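Local coordinates for protein proteolytically activated form of PPO4 Tyrosinase (Agaricus bisporus var. bisporus H97, PDB 4OUA) that uses a pair of copper ions to hydroxylate monophenols and oxidise the resulting o-diphenols to o-quinones, the first step of melanin synthesis, at residues L30-L35 against N163-Y168. Residues are numbered along the deposited sequence; the frame is centred on the assembly and turned at random.
Sequences LYIRAL and NPILRY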
ATOM      1  N   LEU A  30     -18.572   1.279  -0.582  1.00 32.53           N
ATOM      2  CA  LEU A  30     -17.913   2.539  -0.901  1.00 36.67           C
ATOM      3  C   LEU A  30     -16.556   2.301  -1.548  1.00 32.47           C
ATOM      4  O   LEU A  30     -16.133   3.060  -2.420  1.00 34.39           O
ATOM      5  CB  LEU A  30     -17.752   3.399   0.355  1.00 36.44           C
ATOM      6  CG  LEU A  30     -19.018   4.076   0.883  1.00 38.41           C
ATOM      7  CD1 LEU A  30     -18.707   4.918   2.113  1.00 36.11           C
ATOM      8  CD2 LEU A  30     -19.662   4.926  -0.203  1.00 36.48           C
ATOM      9  N   TYR A  31     -15.882   1.240  -1.120  1.00 32.72           N
ATOM     10  CA  TYR A  31     -14.561   0.912  -1.639  1.00 31.34           C
ATOM     11  C   TYR A  31     -14.647   0.404  -3.077  1.00 27.87           C
ATOM     12  O   TYR A  31     -13.846   0.787  -3.928  1.00 26.49           O
ATOM     13  CB  TYR A  31     -13.876  -0.123  -0.743  1.00 26.69           C
ATOM     14  CG  TYR A  31     -12.406  -0.308  -1.038  1.00 28.14           C
ATOM     15  CD1 TYR A  31     -11.464   0.591  -0.554  1.00 28.46           C
ATOM     16  CD2 TYR A  31     -11.958  -1.380  -1.800  1.00 28.43           C
ATOM     17  CE1 TYR A  31     -10.118   0.429  -0.820  1.00 27.73           C
ATOM     18  CE2 TYR A  31     -10.613  -1.550  -2.073  1.00 28.46           C
ATOM     19  CZ  TYR A  31      -9.697  -0.642  -1.579  1.00 31.61           C
ATOM     20  OH  TYR A  31      -8.357  -0.803  -1.847  1.00 28.97           O
ATOM     21  N   ILE A  32     -15.625  -0.458  -3.341  1.00 28.93           N
ATOM     22  CA  ILE A  32     -15.827  -1.006  -4.678  1.00 29.70           C
ATOM     23  C   ILE A  32     -16.262   0.074  -5.664  1.00 33.34           C
ATOM     24  O   ILE A  32     -15.866   0.061  -6.831  1.00 31.65           O
ATOM     25  CB  ILE A  32     -16.878  -2.131  -4.674  1.00 32.09           C
ATOM     26  CG1 ILE A  32     -16.456  -3.258  -3.728  1.00 31.68           C
ATOM     27  CG2 ILE A  32     -17.095  -2.662  -6.083  1.00 29.81           C
ATOM     28  CD1 ILE A  32     -15.157  -3.928  -4.113  1.00 30.12           C
ATOM     29  N   ARG A  33     -17.079   1.008  -5.190  1.00 32.77           N
ATOM     30  CA  ARG A  33     -17.537   2.111  -6.026  1.00 33.16           C
ATOM     31  C   ARG A  33     -16.414   3.108  -6.297  1.00 36.46           C
ATOM     32  O   ARG A  33     -16.183   3.497  -7.441  1.00 34.08           O
ATOM     33  CB  ARG A  33     -18.721   2.826  -5.373  1.00 30.80           C
ATOM     34  CG  ARG A  33     -19.998   2.004  -5.315  1.00 30.68           C
ATOM     35  CD  ARG A  33     -20.463   1.601  -6.706  1.00 30.98           C
ATOM     36  NE  ARG A  33     -21.863   1.186  -6.717  1.00 37.26           N
ATOM     37  CZ  ARG A  33     -22.498   0.716  -7.789  1.00 35.26           C
ATOM     38  NH1 ARG A  33     -21.857   0.594  -8.943  1.00 27.66           N
ATOM     39  NH2 ARG A  33     -23.773   0.365  -7.704  1.00 32.62           N
ATOM     40  N   ALA A  34     -15.720   3.516  -5.238  1.00 34.21           N
ATOM     41  CA  ALA A  34     -14.679   4.532  -5.348  1.00 30.81           C
ATOM     42  C   ALA A  34     -13.475   4.018  -6.124  1.00 34.22           C
ATOM     43  O   ALA A  34     -12.850   4.761  -6.881  1.00 41.68           O
ATOM     44  CB  ALA A  34     -14.255   5.007  -3.968  1.00 33.62           C
ATOM     45  N   LEU A  35     -13.151   2.743  -5.933  1.00 32.02           N
ATOM     46  CA  LEU A  35     -12.022   2.135  -6.626  1.00 33.58           C
ATOM     47  C   LEU A  35     -12.298   2.024  -8.124  1.00 35.80           C
ATOM     48  O   LEU A  35     -11.416   2.264  -8.950  1.00 35.10           O
ATOM     49  CB  LEU A  35     -11.710   0.758  -6.036  1.00 27.50           C
ATOM     50  CG  LEU A  35     -10.505   0.028  -6.624  1.00 28.13           C
ATOM     51  CD1 LEU A  35      -9.259   0.892  -6.535  1.00 27.04           C
ATOM     52  CD2 LEU A  35     -10.296  -1.292  -5.908  1.00 32.57           C
ATOM     53  N   ASN A 163     -15.713  -6.964  -9.904  1.00 36.22           N
ATOM     54  CA  ASN A 163     -14.736  -6.673  -8.862  1.00 35.31           C
ATOM     55  C   ASN A 163     -13.535  -5.897  -9.389  1.00 33.66           C
ATOM     56  O   ASN A 163     -12.749  -6.423 -10.178  1.00 32.63           O
ATOM     57  CB  ASN A 163     -14.268  -7.975  -8.210  1.00 33.49           C
ATOM     58  CG  ASN A 163     -13.560  -7.745  -6.892  1.00 38.37           C
ATOM     59  OD1 ASN A 163     -13.192  -6.618  -6.556  1.00 37.14           O
ATOM     60  ND2 ASN A 163     -13.362  -8.818  -6.134  1.00 35.53           N
ATOM     61  N   PRO A 164     -13.386  -4.639  -8.948  1.00 34.70           N
ATOM     62  CA  PRO A 164     -12.263  -3.790  -9.355  1.00 34.26           C
ATOM     63  C   PRO A 164     -10.987  -4.102  -8.574  1.00 35.56           C
ATOM     64  O   PRO A 164      -9.925  -3.569  -8.891  1.00 37.91           O
ATOM     65  CB  PRO A 164     -12.764  -2.381  -9.040  1.00 29.57           C
ATOM     66  CG  PRO A 164     -13.675  -2.576  -7.878  1.00 29.59           C
ATOM     67  CD  PRO A 164     -14.334  -3.919  -8.079  1.00 31.81           C
ATOM     68  N   ILE A 165     -11.101  -4.962  -7.568  1.00 34.58           N
ATOM     69  CA  ILE A 165      -9.967  -5.303  -6.716  1.00 34.43           C
ATOM     70  C   ILE A 165      -9.047  -6.331  -7.374  1.00 31.99           C
ATOM     71  O   ILE A 165      -7.847  -6.365  -7.099  1.00 34.19           O
ATOM     72  CB  ILE A 165     -10.438  -5.845  -5.350  1.00 28.76           C
ATOM     73  CG1 ILE A 165     -11.293  -4.799  -4.633  1.00 30.90           C
ATOM     74  CG2 ILE A 165      -9.253  -6.241  -4.489  1.00 27.95           C
ATOM     75  CD1 ILE A 165     -11.754  -5.226  -3.257  1.00 32.21           C
ATOM     76  N   LEU A 166      -9.610  -7.163  -8.244  1.00 30.32           N
ATOM     77  CA  LEU A 166      -8.839  -8.211  -8.903  1.00 32.89           C
ATOM     78  C   LEU A 166      -7.750  -7.655  -9.819  1.00 33.99           C
ATOM     79  O   LEU A 166      -6.606  -8.104  -9.780  1.00 33.24           O
ATOM     80  CB  LEU A 166      -9.762  -9.132  -9.706  1.00 26.75           C
ATOM     81  CG  LEU A 166     -10.723 -10.013  -8.906  1.00 30.51           C
ATOM     82  CD1 LEU A 166     -11.412 -11.011  -9.819  1.00 30.11           C
ATOM     83  CD2 LEU A 166      -9.994 -10.731  -7.783  1.00 29.96           C
ATOM     84  N   ARG A 167      -8.106  -6.673 -10.639  1.00 35.22           N
ATOM     85  CA  ARG A 167      -7.185  -6.172 -11.650  1.00 33.90           C
ATOM     86  C   ARG A 167      -7.543  -4.763 -12.107  1.00 37.47           C
ATOM     87  O   ARG A 167      -8.696  -4.344 -12.005  1.00 40.84           O
ATOM     88  CB  ARG A 167      -7.175  -7.114 -12.855  1.00 38.17           C
ATOM     89  CG  ARG A 167      -8.522  -7.194 -13.564  1.00 31.41           C
ATOM     90  CD  ARG A 167      -8.554  -8.296 -14.605  1.00 23.86           C
ATOM     91  NE  ARG A 167      -8.388  -9.620 -14.013  1.00 33.81           N
ATOM     92  CZ  ARG A 167      -9.385 -10.362 -13.542  1.00 33.62           C
ATOM     93  NH1 ARG A 167     -10.631  -9.909 -13.582  1.00 27.49           N
ATOM     94  NH2 ARG A 167      -9.137 -11.559 -13.024  1.00 38.78           N
ATOM     95  N   TYR A 168      -6.550  -4.038 -12.609  1.00 33.80           N
ATOM     96  CA  TYR A 168      -6.796  -2.750 -13.249  1.00 30.64           C
ATOM     97  C   TYR A 168      -6.726  -2.893 -14.764  1.00 36.93           C
ATOM     98  O   TYR A 168      -5.847  -3.576 -15.291  1.00 37.09           O
ATOM     99  CB  TYR A 168      -5.792  -1.697 -12.779  1.00 30.79           C
ATOM    100  CG  TYR A 168      -5.834  -0.425 -13.596  1.00 31.68           C
ATOM    101  CD1 TYR A 168      -6.921   0.436 -13.520  1.00 34.04           C
ATOM    102  CD2 TYR A 168      -4.791  -0.088 -14.447  1.00 32.44           C
ATOM    103  CE1 TYR A 168      -6.969   1.598 -14.268  1.00 29.66           C
ATOM    104  CE2 TYR A 168      -4.829   1.073 -15.199  1.00 32.33           C
ATOM    105  CZ  TYR A 168      -5.920   1.913 -15.104  1.00 33.23           C
ATOM    106  OH  TYR A 168      -5.964   3.069 -15.850  1.00 35.37           O
TER
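Asn163 OD1, beside the CD1 methyl of Ile32, accepts a hydrogen bond from Ile165 N at 2.9 Å; the donor stands above the carbonyl plane, 46° out of it. In this Asx turn over 163-165 the ring of Pro164 faces helix 25-39, and the far end of the Ile165 side chain comes up to it, while Asn163 ND2 is held by the carbonyl oxygens of Glu142 and Leu146. Ile32 meets the turn with both branches: CG2 touches Pro164 CD at 3.6 Å, and CD1 reaches Ile165 CD1 at 3.7 Å, the side chains crossing at about a right angle. With CG1 beside its own backbone N (chi1 -59°), Ile165 also brings CD1 to the edge of the Tyr31 ring, 4.0 Å from CE2. One turn further along the helix, Leu35 CD2 lies against Ile165 CG1 at 3.9 Å and its CG near Pro164 CB. Shortening Ile32 to an alanine removes CG2 and CD1 and is likely to open a gap beside Pro164 CD and Ile165 CD1. No hydrogen bond crosses between the segments; Gln39 NE2, further along the same helix, donates one to Pro164 O. The arrangement is apolar helix-to-loop packing in a tyrosinase fold, joining helix 25-39 to the Asx turn that follows the hairpin 148-162.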